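Local structure of glucose 1-dehydrogenase (Haloferax mediterranei, 2VWG) at residues A[35-40]-A[122-127]; A[63-68]-A[83-88]; A[102-107]-A[303-308]. The protein catalyses the NAD(P)+-dependent oxidation of D-glucose to D-glucono-1,5-lactone, and of other aldoses such as D-xylose and D-galactose, using a catalytic zinc ion and preferring NADP+. All blocks are in the same frame, centred on the assembly; numbering follows the deposited sequence.

The three contacts lie round the zinc and the bound gluconolactone. Contact 1 brings in the zinc ligand Asp38, contact 2 the ligands His63 and Glu64, and contact 3 the substrate-binding Asn303; each touches the bound gluconolactone. Contacts 1 and 2, with centres about 9 Å apart, share a sheet in which strands 27-37 and 64-71 are neighbours, and Gly36 N lies 2.7 Å from Glu64 O. Contact 3 is centred about 14 Å from contact 2 and about 19 Å from contact 1. It is tied to contact 2 by Arg88, whose NH1 reaches Pro104 O at 2.9 Å, and it joins the catalytic domain to the coenzyme-binding domain.

Contact 1 of 3, residues A[35-40]-A[122-127]; sequences VGVDGT and GYMSEF. With ZN (zinc ion), chain D; NAP (NADP nicotinamide-adenine-dinucleotide phosphate), chain B; LGC (D-glucono-1,5-lactone), chain C.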
loop_
_atom_site.group_PDB
_atom_site.type_symbol
_atom_site.label_atom_id
_atom_site.label_comp_id
_atom_site.label_asym_id
_atom_site.label_seq_id
_atom_site.Cartn_x
_atom_site.Cartn_y
_atom_site.Cartn_z
ATOM N N VAL A 35 -11.552 14.102 28.984
ATOM C CA VAL A 35 -11.083 14.310 27.626
ATOM C C VAL A 35 -9.569 14.185 27.610
ATOM O O VAL A 35 -8.873 14.836 28.395
ATOM C CB VAL A 35 -11.496 15.697 27.068
ATOM C CG1 VAL A 35 -11.112 15.828 25.591
ATOM C CG2 VAL A 35 -12.971 15.909 27.242
ATOM N N GLY A 36 -9.072 13.320 26.736
ATOM C CA GLY A 36 -7.645 13.100 26.585
ATOM C C GLY A 36 -6.974 14.192 25.765
ATOM O O GLY A 36 -7.634 14.944 25.036
ATOM N N VAL A 37 -5.654 14.272 25.896
ATOM C CA VAL A 37 -4.831 15.200 25.123
ATOM C C VAL A 37 -3.803 14.387 24.367
ATOM O O VAL A 37 -3.290 13.395 24.898
ATOM C CB VAL A 37 -4.097 16.198 26.054
ATOM C CG1 VAL A 37 -3.183 17.128 25.237
ATOM C CG2 VAL A 37 -5.092 16.997 26.853
ATOM N N ASP A 38 -3.502 14.767 23.131
ATOM C CA ASP A 38 -2.448 14.055 22.379
ATOM C C ASP A 38 -1.604 15.014 21.547
ATOM O O ASP A 38 -1.796 16.230 21.603
ATOM C CB ASP A 38 -3.029 12.906 21.522
ATOM C CG ASP A 38 -3.760 13.388 20.276
ATOM O OD1 ASP A 38 -3.940 14.600 20.108
ATOM O OD2 ASP A 38 -4.173 12.540 19.463
ATOM N N GLY A 39 -0.669 14.443 20.795
ATOM C CA GLY A 39 0.200 15.199 19.910
ATOM C C GLY A 39 -0.535 16.082 18.925
ATOM O O GLY A 39 -0.087 17.176 18.630
ATOM N N THR A 40 -1.657 15.596 18.400
ATOM C CA THR A 40 -2.453 16.375 17.455
ATOM C C THR A 40 -2.970 17.667 18.097
ATOM O O THR A 40 -2.954 18.718 17.465
ATOM C CB THR A 40 -3.633 15.559 16.907
ATOM O OG1 THR A 40 -3.147 14.344 16.301
ATOM C CG2 THR A 40 -4.428 16.389 15.888
ATOM N N GLY A 122 -14.551 21.118 19.702
ATOM C CA GLY A 122 -14.327 19.816 20.332
ATOM C C GLY A 122 -15.125 19.560 21.590
ATOM O O GLY A 122 -16.200 20.128 21.791
ATOM N N TYR A 123 -14.578 18.710 22.457
ATOM C CA TYR A 123 -15.322 18.138 23.569
ATOM C C TYR A 123 -14.862 18.613 24.949
ATOM O O TYR A 123 -15.388 18.143 25.934
ATOM C CB TYR A 123 -15.273 16.600 23.503
ATOM C CG TYR A 123 -15.813 16.053 22.209
ATOM C CD1 TYR A 123 -15.001 15.365 21.328
ATOM C CD2 TYR A 123 -17.153 16.233 21.864
ATOM C CE1 TYR A 123 -15.498 14.876 20.131
ATOM C CE2 TYR A 123 -17.658 15.737 20.680
ATOM C CZ TYR A 123 -16.824 15.061 19.816
ATOM O OH TYR A 123 -17.313 14.576 18.629
ATOM N N MET A 124 -13.911 19.548 25.017
ATOM C CA MET A 124 -13.476 20.109 26.306
ATOM C C MET A 124 -14.397 21.208 26.794
ATOM O O MET A 124 -14.000 22.364 26.957
ATOM C CB MET A 124 -12.047 20.625 26.239
ATOM C CG MET A 124 -11.021 19.525 26.259
ATOM S SD MET A 124 -9.352 20.168 26.165
ATOM C CE MET A 124 -8.434 18.660 25.839
ATOM N N SER A 125 -15.636 20.804 27.028
ATOM C CA SER A 125 -16.668 21.639 27.606
ATOM C C SER A 125 -17.440 20.740 28.557
ATOM O O SER A 125 -17.372 19.516 28.466
ATOM C CB SER A 125 -17.571 22.230 26.520
ATOM O OG SER A 125 -18.112 21.222 25.686
ATOM N N GLU A 126 -18.169 21.338 29.484
ATOM C CA GLU A 126 -18.900 20.559 30.463
ATOM C C GLU A 126 -19.964 19.652 29.862
ATOM O O GLU A 126 -20.235 18.567 30.393
ATOM C CB GLU A 126 -19.526 21.484 31.505
ATOM C CG GLU A 126 -18.484 22.155 32.337
ATOM C CD GLU A 126 -19.077 23.066 33.390
ATOM O OE1 GLU A 126 -19.476 22.562 34.453
ATOM O OE2 GLU A 126 -19.119 24.283 33.148
ATOM N N PHE A 127 -20.578 20.123 28.783
ATOM C CA PHE A 127 -21.607 19.389 28.069
ATOM C C PHE A 127 -21.363 19.517 26.590
ATOM O O PHE A 127 -20.773 20.496 26.130
ATOM C CB PHE A 127 -22.999 19.964 28.368
ATOM C CG PHE A 127 -23.397 19.852 29.792
ATOM C CD1 PHE A 127 -22.998 20.820 30.712
ATOM C CD2 PHE A 127 -24.146 18.775 30.232
ATOM C CE1 PHE A 127 -23.350 20.718 32.037
ATOM C CE2 PHE A 127 -24.505 18.666 31.568
ATOM C CZ PHE A 127 -24.099 19.643 32.472
HETATM ZN ZN ZN D . -6.139 11.853 19.632
HETATM P PA NAP B . 3.509 12.528 20.243
HETATM O O1A NAP B . 3.054 12.343 21.637
HETATM O O2A NAP B . 4.073 13.802 19.826
HETATM O O5B NAP B . 4.528 11.330 19.947
HETATM C C5B NAP B . 5.450 11.442 18.901
HETATM C C4B NAP B . 6.715 10.752 19.365
HETATM O O4B NAP B . 7.566 10.532 18.269
HETATM C C3B NAP B . 7.470 11.588 20.404
HETATM O O3B NAP B . 7.568 10.882 21.621
HETATM C C2B NAP B . 8.814 11.809 19.748
HETATM O O2B NAP B . 9.873 11.714 20.651
HETATM C C1B NAP B . 8.888 10.695 18.699
HETATM N N9A NAP B . 9.794 11.069 17.608
HETATM C C8A NAP B . 9.689 12.140 16.759
HETATM N N7A NAP B . 10.736 12.112 15.906
HETATM C C5A NAP B . 11.502 11.047 16.207
HETATM C C6A NAP B . 12.679 10.556 15.669
HETATM N N6A NAP B . 13.266 11.166 14.651
HETATM N N1A NAP B . 13.236 9.422 16.205
HETATM C C2A NAP B . 12.627 8.763 17.255
HETATM N N3A NAP B . 11.458 9.256 17.790
HETATM C C4A NAP B . 10.913 10.378 17.271
HETATM O O3 NAP B . 2.270 12.205 19.269
HETATM P PN NAP B . 1.141 11.076 19.388
HETATM O O1N NAP B . 1.699 9.790 19.895
HETATM O O2N NAP B . -0.073 11.639 20.037
HETATM O O5D NAP B . 0.872 10.926 17.809
HETATM C C5D NAP B . 1.926 10.544 16.953
HETATM C C4D NAP B . 1.690 11.070 15.549
HETATM O O4D NAP B . 0.504 10.489 15.023
HETATM C C3D NAP B . 1.488 12.579 15.480
HETATM O O3D NAP B . 2.048 13.038 14.270
HETATM C C2D NAP B . -0.013 12.720 15.446
HETATM O O2D NAP B . -0.429 13.915 14.864
HETATM C C1D NAP B . -0.384 11.507 14.601
HETATM N N1N NAP B . -1.760 11.019 14.755
HETATM C C2N NAP B . -2.440 10.714 13.611
HETATM C C3N NAP B . -3.717 10.207 13.679
HETATM C C7N NAP B . -4.340 9.689 12.419
HETATM O O7N NAP B . -5.719 9.642 12.376
HETATM N N7N NAP B . -3.565 9.346 11.385
HETATM C C4N NAP B . -4.330 10.034 14.908
HETATM C C5N NAP B . -3.614 10.338 16.066
HETATM C C6N NAP B . -2.323 10.833 15.977
HETATM P P2B NAP B . 10.433 12.998 21.465
HETATM O O1X NAP B . 9.438 13.315 22.519
HETATM O O2X NAP B . 10.652 14.163 20.563
HETATM O O3X NAP B . 11.711 12.478 22.081
HETATM C C1 LGC C . -6.274 12.772 15.283
HETATM C C2 LGC C . -7.601 12.131 15.469
HETATM O O5 LGC C . -5.890 13.352 14.052
HETATM O O1 LGC C . -5.489 12.816 16.221
HETATM O O2 LGC C . -7.458 10.992 16.282
HETATM C C3 LGC C . -8.288 11.744 14.171
HETATM O O3 LGC C . -9.668 11.580 14.415
HETATM C C4 LGC C . -8.101 12.806 13.098
HETATM O O4 LGC C . -8.722 12.339 11.924
HETATM C C5 LGC C . -6.605 13.035 12.868
HETATM C C6 LGC C . -6.358 14.131 11.829
HETATM O O6 LGC C . -6.856 15.356 12.310
HETATM O O HOH W 1 -6.474 10.362 18.625
#
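The aromatic ring of Tyr123 swings clear of Val35, so this residue meets the strand with its stem and backbone: Val35 CG2 lies 3.5 Å from Tyr123 O and 4.4 Å from Tyr123 CB. The ring packs against Ala65 and meets the ring of Phe128 with planes about 55° apart, while its OH is hydrogen-bonded to Thr86 O. Met124 supplies most of the remaining packing. It centres an inverse gamma turn, and Met124 CG rests beside Val35 CG1 at 3.8 Å. Beyond CG the chain is fully extended (chi2 180°, chi3 -168°), which carries the methyl Met124 CE to Val37 CG2, 3.9 Å away. This apolar patch belongs to the GroES-like catalytic domain of the zinc-containing alcohol dehydrogenases, and segment 35-40 leads on from it to the active site. Asp38, at the N-cap of helix 39-46, caps the helix through OD1 and binds zinc through OD2 at 2.1 Å; a water, His63 and Glu64 are the other ligands. Gly39 N donates to NADP O2N on the pyrophosphate. Two residues after Asp38, Thr40 OG1 links coenzyme and lactone: it accepts a hydrogen bond from ribose O2D of NADP and donates to O1 of the lactone, at 2.8 Å.

Contact 2 of 3, residues A[63-68]-A[83-88]; sequences HEAVGV and VVPTVR. With ZN (zinc ion), chain D; LGC (D-glucono-1,5-lactone), chain C.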
loop_
_atom_site.group_PDB
_atom_site.type_symbol
_atom_site.label_atom_id
_atom_site.label_comp_id
_atom_site.label_asym_id
_atom_site.label_seq_id
_atom_site.Cartn_x
_atom_site.Cartn_y
_atom_site.Cartn_z
ATOM N N HIS A 63 -10.640 15.947 21.197
ATOM C CA HIS A 63 -11.305 15.022 20.283
ATOM C C HIS A 63 -11.383 13.595 20.834
ATOM O O HIS A 63 -11.967 12.730 20.196
ATOM C CB HIS A 63 -10.616 15.067 18.911
ATOM C CG HIS A 63 -9.190 14.627 18.946
ATOM N ND1 HIS A 63 -8.153 15.494 19.210
ATOM C CD2 HIS A 63 -8.633 13.395 18.825
ATOM C CE1 HIS A 63 -7.014 14.819 19.214
ATOM N NE2 HIS A 63 -7.277 13.547 18.975
ATOM N N GLU A 64 -10.801 13.367 22.017
ATOM C CA GLU A 64 -10.764 12.080 22.676
ATOM C C GLU A 64 -11.584 12.192 23.960
ATOM O O GLU A 64 -11.063 12.580 24.997
ATOM C CB GLU A 64 -9.328 11.711 23.071
ATOM C CG GLU A 64 -8.282 11.682 21.951
ATOM C CD GLU A 64 -6.901 11.352 22.465
ATOM O OE1 GLU A 64 -6.692 11.311 23.709
ATOM O OE2 GLU A 64 -5.999 11.120 21.633
ATOM N N ALA A 65 -12.853 11.843 23.902
ATOM C CA ALA A 65 -13.770 12.147 24.999
ATOM C C ALA A 65 -14.583 10.941 25.425
ATOM O O ALA A 65 -14.852 10.046 24.640
ATOM C CB ALA A 65 -14.710 13.252 24.577
ATOM N N VAL A 66 -14.984 10.939 26.686
ATOM C CA VAL A 66 -15.973 10.005 27.183
ATOM C C VAL A 66 -16.954 10.808 28.030
ATOM O O VAL A 66 -16.554 11.715 28.773
ATOM C CB VAL A 66 -15.324 8.848 27.990
ATOM C CG1 VAL A 66 -14.438 9.400 29.138
ATOM C CG2 VAL A 66 -16.387 7.853 28.493
ATOM N N GLY A 67 -18.234 10.485 27.912
ATOM C CA GLY A 67 -19.269 11.212 28.631
ATOM C C GLY A 67 -20.398 10.324 29.081
ATOM O O GLY A 67 -20.421 9.133 28.784
ATOM N N VAL A 68 -21.340 10.918 29.795
ATOM C CA VAL A 68 -22.563 10.222 30.217
ATOM C C VAL A 68 -23.777 10.948 29.645
ATOM O O VAL A 68 -23.852 12.172 29.693
ATOM C CB VAL A 68 -22.664 10.079 31.763
ATOM C CG1 VAL A 68 -22.548 11.422 32.455
ATOM C CG2 VAL A 68 -23.969 9.383 32.142
ATOM N N VAL A 83 -20.893 6.977 26.836
ATOM C CA VAL A 83 -20.662 7.103 25.398
ATOM C C VAL A 83 -19.338 7.789 25.055
ATOM O O VAL A 83 -18.812 8.615 25.814
ATOM C CB VAL A 83 -21.807 7.882 24.679
ATOM C CG1 VAL A 83 -23.116 7.067 24.678
ATOM C CG2 VAL A 83 -21.995 9.262 25.300
ATOM N N VAL A 84 -18.797 7.396 23.907
ATOM C CA VAL A 84 -17.642 8.026 23.290
ATOM C C VAL A 84 -18.071 8.546 21.922
ATOM O O VAL A 84 -18.600 7.786 21.117
ATOM C CB VAL A 84 -16.479 7.038 23.155
ATOM C CG1 VAL A 84 -15.361 7.601 22.253
ATOM C CG2 VAL A 84 -15.938 6.672 24.552
ATOM N N PRO A 85 -17.883 9.856 21.668
ATOM C CA PRO A 85 -18.232 10.397 20.370
ATOM C C PRO A 85 -17.157 10.138 19.311
ATOM O O PRO A 85 -15.958 10.167 19.609
ATOM C CB PRO A 85 -18.354 11.894 20.645
ATOM C CG PRO A 85 -17.320 12.138 21.729
ATOM C CD PRO A 85 -17.346 10.894 22.571
ATOM N N THR A 86 -17.595 9.893 18.077
ATOM C CA THR A 86 -16.706 9.954 16.922
ATOM C C THR A 86 -16.315 11.416 16.653
ATOM O O THR A 86 -16.891 12.358 17.205
ATOM C CB THR A 86 -17.323 9.300 15.644
ATOM O OG1 THR A 86 -18.384 10.118 15.128
ATOM C CG2 THR A 86 -17.848 7.875 15.946
ATOM N N VAL A 87 -15.343 11.597 15.779
ATOM C CA VAL A 87 -14.736 12.898 15.593
ATOM C C VAL A 87 -15.270 13.653 14.365
ATOM O O VAL A 87 -15.430 14.873 14.420
ATOM C CB VAL A 87 -13.215 12.761 15.552
ATOM C CG1 VAL A 87 -12.543 14.106 15.214
ATOM C CG2 VAL A 87 -12.726 12.202 16.912
ATOM N N ARG A 88 -15.592 12.947 13.282
ATOM C CA ARG A 88 -15.989 13.637 12.058
ATOM C C ARG A 88 -17.486 13.952 11.978
ATOM O O ARG A 88 -18.331 13.161 12.401
ATOM C CB ARG A 88 -15.511 12.887 10.815
ATOM C CG ARG A 88 -14.082 13.184 10.543
ATOM C CD ARG A 88 -13.556 12.526 9.316
ATOM N NE ARG A 88 -12.132 12.821 9.172
ATOM C CZ ARG A 88 -11.409 12.520 8.095
ATOM N NH1 ARG A 88 -11.959 11.872 7.077
ATOM N NH2 ARG A 88 -10.129 12.854 8.045
HETATM ZN ZN ZN D . -6.139 11.853 19.632
HETATM C C1 LGC C . -6.274 12.772 15.283
HETATM C C2 LGC C . -7.601 12.131 15.469
HETATM O O5 LGC C . -5.890 13.352 14.052
HETATM O O1 LGC C . -5.489 12.816 16.221
HETATM O O2 LGC C . -7.458 10.992 16.282
HETATM C C3 LGC C . -8.288 11.744 14.171
HETATM O O3 LGC C . -9.668 11.580 14.415
HETATM C C4 LGC C . -8.101 12.806 13.098
HETATM O O4 LGC C . -8.722 12.339 11.924
HETATM C C5 LGC C . -6.605 13.035 12.868
HETATM C C6 LGC C . -6.358 14.131 11.829
HETATM O O6 LGC C . -6.856 15.356 12.310
HETATM O O HOH W 2 -13.850 10.928 21.221
HETATM O O HOH W 1 -6.474 10.362 18.625
#
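Val83, Ala65 and His63 carry this antiparallel beta hairpin, formed by strands 64-71 and 82-85 in the GroES-like catalytic domain. Val83 faces Gly67 in a hydrogen-bonded pair, with Gly67 N to Val83 O and Val83 N to Gly67 O both 2.9 Å. Both bonds are nearly straight (164° and 170° at the hydrogen), and Val83 O also takes a CA-H...O contact from Val66. Further along, a proline interrupts the pairing: Pro85 has no N-H to offer Ala65 O, and its ring carbon CD lies 3.3 Å from that oxygen instead. Ala65 CB packs on Pro85 CG at 4.0 Å, and the two gamma carbons of Val84 also lie near Ala65 O. A water stands in for the bond between Ala65 N and Pro85 O, and also donates to His63 O. Where the strands part, Val87 CG2 lies 3.4 Å from His63 O and also meets His63 CB. With CG of His63 between the backbone N and the carbonyl carbon (chi1 63°), the imidazole reaches into the cleft. Glu64 points away from segment 83-88, its OE1 in a salt bridge with Lys349 and its OE2 on zinc; His63 NE2 binds the same ion at 2.1 Å.

Contact 3 of 3, residues A[102-107]-A[303-308]; sequences DQPDMA and NSHVEH. With LGC (D-glucono-1,5-lactone), chain C.
At the junction of the catalytic domain with the Rossmann-type coenzyme domain, loop 102-107 packs against the start of helix 306-318, whose N-cap residue is His305. The imidazole of His305 is held on both faces. Pro104 CG sits over one in a CH-pi contact, 3.6 Å from the centroid of the His305 ring, and Val306 CG2 lies over the opposite one. In the ring plane, a water hydrogen-bonded to His305 NE2 also donates to Asp102 OD1. His305 CD2 approaches Asp102 O at 3.4 Å. The Asp105 side chain crosses that of His305 at about a right angle, its carboxylate plane 12° from the ring plane. A second water donates to both Asp105 OD1 and Glu307 OE2, bridging two like charges; Asp105 OD2 forms a salt bridge with Lys157. At the helix start His305 N donates almost straight (176°) to ND1 of His308, whose NE2 is hydrogen-bonded to Glu160. The Asn303 amide lies between Asp105 and the lactone. Asn303 OD1 rests on Asp105 CB at 3.4 Å, the Asn303 backbone N is hydrogen-bonded to nicotinamide O7N of NADP, and Asn303 ND2 donates to lactone O3 at 2.9 Å and lactone O4 at 3.3 Å.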
loop_
_atom_site.group_PDB
_atom_site.type_symbol
_atom_site.label_atom_id
_atom_site.label_comp_id
_atom_site.label_asym_id
_atom_site.label_seq_id
_atom_site.Cartn_x
_atom_site.Cartn_y
_atom_site.Cartn_z
ATOM N N ASP A 102 -21.696 5.741 5.503
ATOM C CA ASP A 102 -21.096 5.433 6.813
ATOM C C ASP A 102 -19.588 5.167 6.749
ATOM O O ASP A 102 -19.067 4.266 7.411
ATOM C CB ASP A 102 -21.810 4.250 7.500
ATOM C CG ASP A 102 -23.290 4.505 7.728
ATOM O OD1 ASP A 102 -23.661 5.630 8.135
ATOM O OD2 ASP A 102 -24.086 3.570 7.505
ATOM N N GLN A 103 -18.884 5.963 5.957
ATOM C CA GLN A 103 -17.430 5.903 5.949
ATOM C C GLN A 103 -16.830 7.315 5.906
ATOM O O GLN A 103 -16.005 7.624 5.042
ATOM C CB GLN A 103 -16.941 4.995 4.801
ATOM C CG GLN A 103 -17.401 5.399 3.383
ATOM C CD GLN A 103 -16.865 4.474 2.266
ATOM O OE1 GLN A 103 -16.683 4.903 1.120
ATOM N NE2 GLN A 103 -16.615 3.212 2.600
ATOM N N PRO A 104 -17.229 8.181 6.871
ATOM C CA PRO A 104 -16.714 9.549 6.928
ATOM C C PRO A 104 -15.206 9.625 7.115
ATOM O O PRO A 104 -14.597 10.610 6.716
ATOM C CB PRO A 104 -17.424 10.157 8.149
ATOM C CG PRO A 104 -17.961 9.033 8.915
ATOM C CD PRO A 104 -18.194 7.916 7.959
ATOM N N ASP A 105 -14.622 8.582 7.704
ATOM C CA ASP A 105 -13.180 8.487 7.875
ATOM C C ASP A 105 -12.407 8.456 6.549
ATOM O O ASP A 105 -11.196 8.681 6.535
ATOM C CB ASP A 105 -12.838 7.241 8.699
ATOM C CG ASP A 105 -13.317 5.960 8.045
ATOM O OD1 ASP A 105 -14.555 5.762 7.970
ATOM O OD2 ASP A 105 -12.451 5.172 7.594
ATOM N N MET A 106 -13.102 8.145 5.455
ATOM C CA MET A 106 -12.507 8.158 4.112
ATOM C C MET A 106 -12.747 9.472 3.351
ATOM O O MET A 106 -12.260 9.647 2.230
ATOM C CB MET A 106 -13.046 6.992 3.283
ATOM C CG MET A 106 -12.856 5.615 3.906
ATOM S SD MET A 106 -11.156 5.209 4.342
ATOM C CE MET A 106 -10.337 5.206 2.730
ATOM N N ALA A 107 -13.480 10.403 3.950
ATOM C CA ALA A 107 -13.802 11.656 3.270
ATOM C C ALA A 107 -12.538 12.505 3.093
ATOM O O ALA A 107 -11.688 12.578 3.999
ATOM C CB ALA A 107 -14.905 12.441 4.044
ATOM N N ASN A 303 -8.175 9.004 10.954
ATOM C CA ASN A 303 -9.497 8.987 11.546
ATOM C C ASN A 303 -9.942 7.533 11.758
ATOM O O ASN A 303 -9.119 6.606 11.740
ATOM C CB ASN A 303 -10.468 9.822 10.673
ATOM C CG ASN A 303 -11.757 10.204 11.390
ATOM O OD1 ASN A 303 -12.831 9.766 10.993
ATOM N ND2 ASN A 303 -11.657 11.021 12.435
ATOM N N SER A 304 -11.226 7.338 12.008
ATOM C CA SER A 304 -11.782 6.026 12.322
ATOM C C SER A 304 -13.287 6.208 12.429
ATOM O O SER A 304 -13.764 7.336 12.552
ATOM C CB SER A 304 -11.219 5.486 13.639
ATOM O OG SER A 304 -11.424 6.393 14.712
ATOM N N HIS A 305 -14.027 5.109 12.365
ATOM C CA HIS A 305 -15.456 5.174 12.496
ATOM C C HIS A 305 -16.006 4.123 13.450
ATOM O O HIS A 305 -15.250 3.419 14.130
ATOM C CB HIS A 305 -16.128 5.129 11.114
ATOM C CG HIS A 305 -17.483 5.770 11.105
ATOM N ND1 HIS A 305 -17.723 7.007 11.671
ATOM C CD2 HIS A 305 -18.680 5.321 10.652
ATOM C CE1 HIS A 305 -19.004 7.303 11.542
ATOM N NE2 HIS A 305 -19.608 6.296 10.930
ATOM N N VAL A 306 -17.329 4.018 13.505
ATOM C CA VAL A 306 -18.010 3.351 14.621
ATOM C C VAL A 306 -17.495 1.956 14.865
ATOM O O VAL A 306 -17.215 1.591 15.991
ATOM C CB VAL A 306 -19.558 3.353 14.428
ATOM C CG1 VAL A 306 -20.272 2.460 15.481
ATOM C CG2 VAL A 306 -20.076 4.788 14.502
ATOM N N GLU A 307 -17.355 1.177 13.802
ATOM C CA GLU A 307 -16.920 -0.210 13.942
ATOM C C GLU A 307 -15.537 -0.311 14.593
ATOM O O GLU A 307 -15.253 -1.250 15.340
ATOM C CB GLU A 307 -16.968 -0.922 12.587
ATOM C CG GLU A 307 -16.062 -0.315 11.472
ATOM C CD GLU A 307 -16.636 0.930 10.718
ATOM O OE1 GLU A 307 -17.732 1.450 11.082
ATOM O OE2 GLU A 307 -15.967 1.391 9.751
ATOM N N HIS A 308 -14.686 0.680 14.336
ATOM C CA HIS A 308 -13.356 0.737 14.943
ATOM C C HIS A 308 -13.421 1.059 16.433
ATOM O O HIS A 308 -12.613 0.555 17.200
ATOM C CB HIS A 308 -12.486 1.758 14.218
ATOM C CG HIS A 308 -12.386 1.500 12.745
ATOM N ND1 HIS A 308 -12.728 2.439 11.802
ATOM C CD2 HIS A 308 -12.052 0.379 12.058
ATOM C CE1 HIS A 308 -12.566 1.928 10.593
ATOM N NE2 HIS A 308 -12.153 0.680 10.721
HETATM C C1 LGC C . -6.274 12.772 15.283
HETATM C C2 LGC C . -7.601 12.131 15.469
HETATM O O5 LGC C . -5.890 13.352 14.052
HETATM O O1 LGC C . -5.489 12.816 16.221
HETATM O O2 LGC C . -7.458 10.992 16.282
HETATM C C3 LGC C . -8.288 11.744 14.171
HETATM O O3 LGC C . -9.668 11.580 14.415
HETATM C C4 LGC C . -8.101 12.806 13.098
HETATM O O4 LGC C . -8.722 12.339 11.924
HETATM C C5 LGC C . -6.605 13.035 12.868
HETATM C C6 LGC C . -6.358 14.131 11.829
HETATM O O6 LGC C . -6.856 15.356 12.310
HETATM O O HOH W 3 -22.135 6.548 10.013
HETATM O O HOH W 4 -15.527 3.196 7.940
#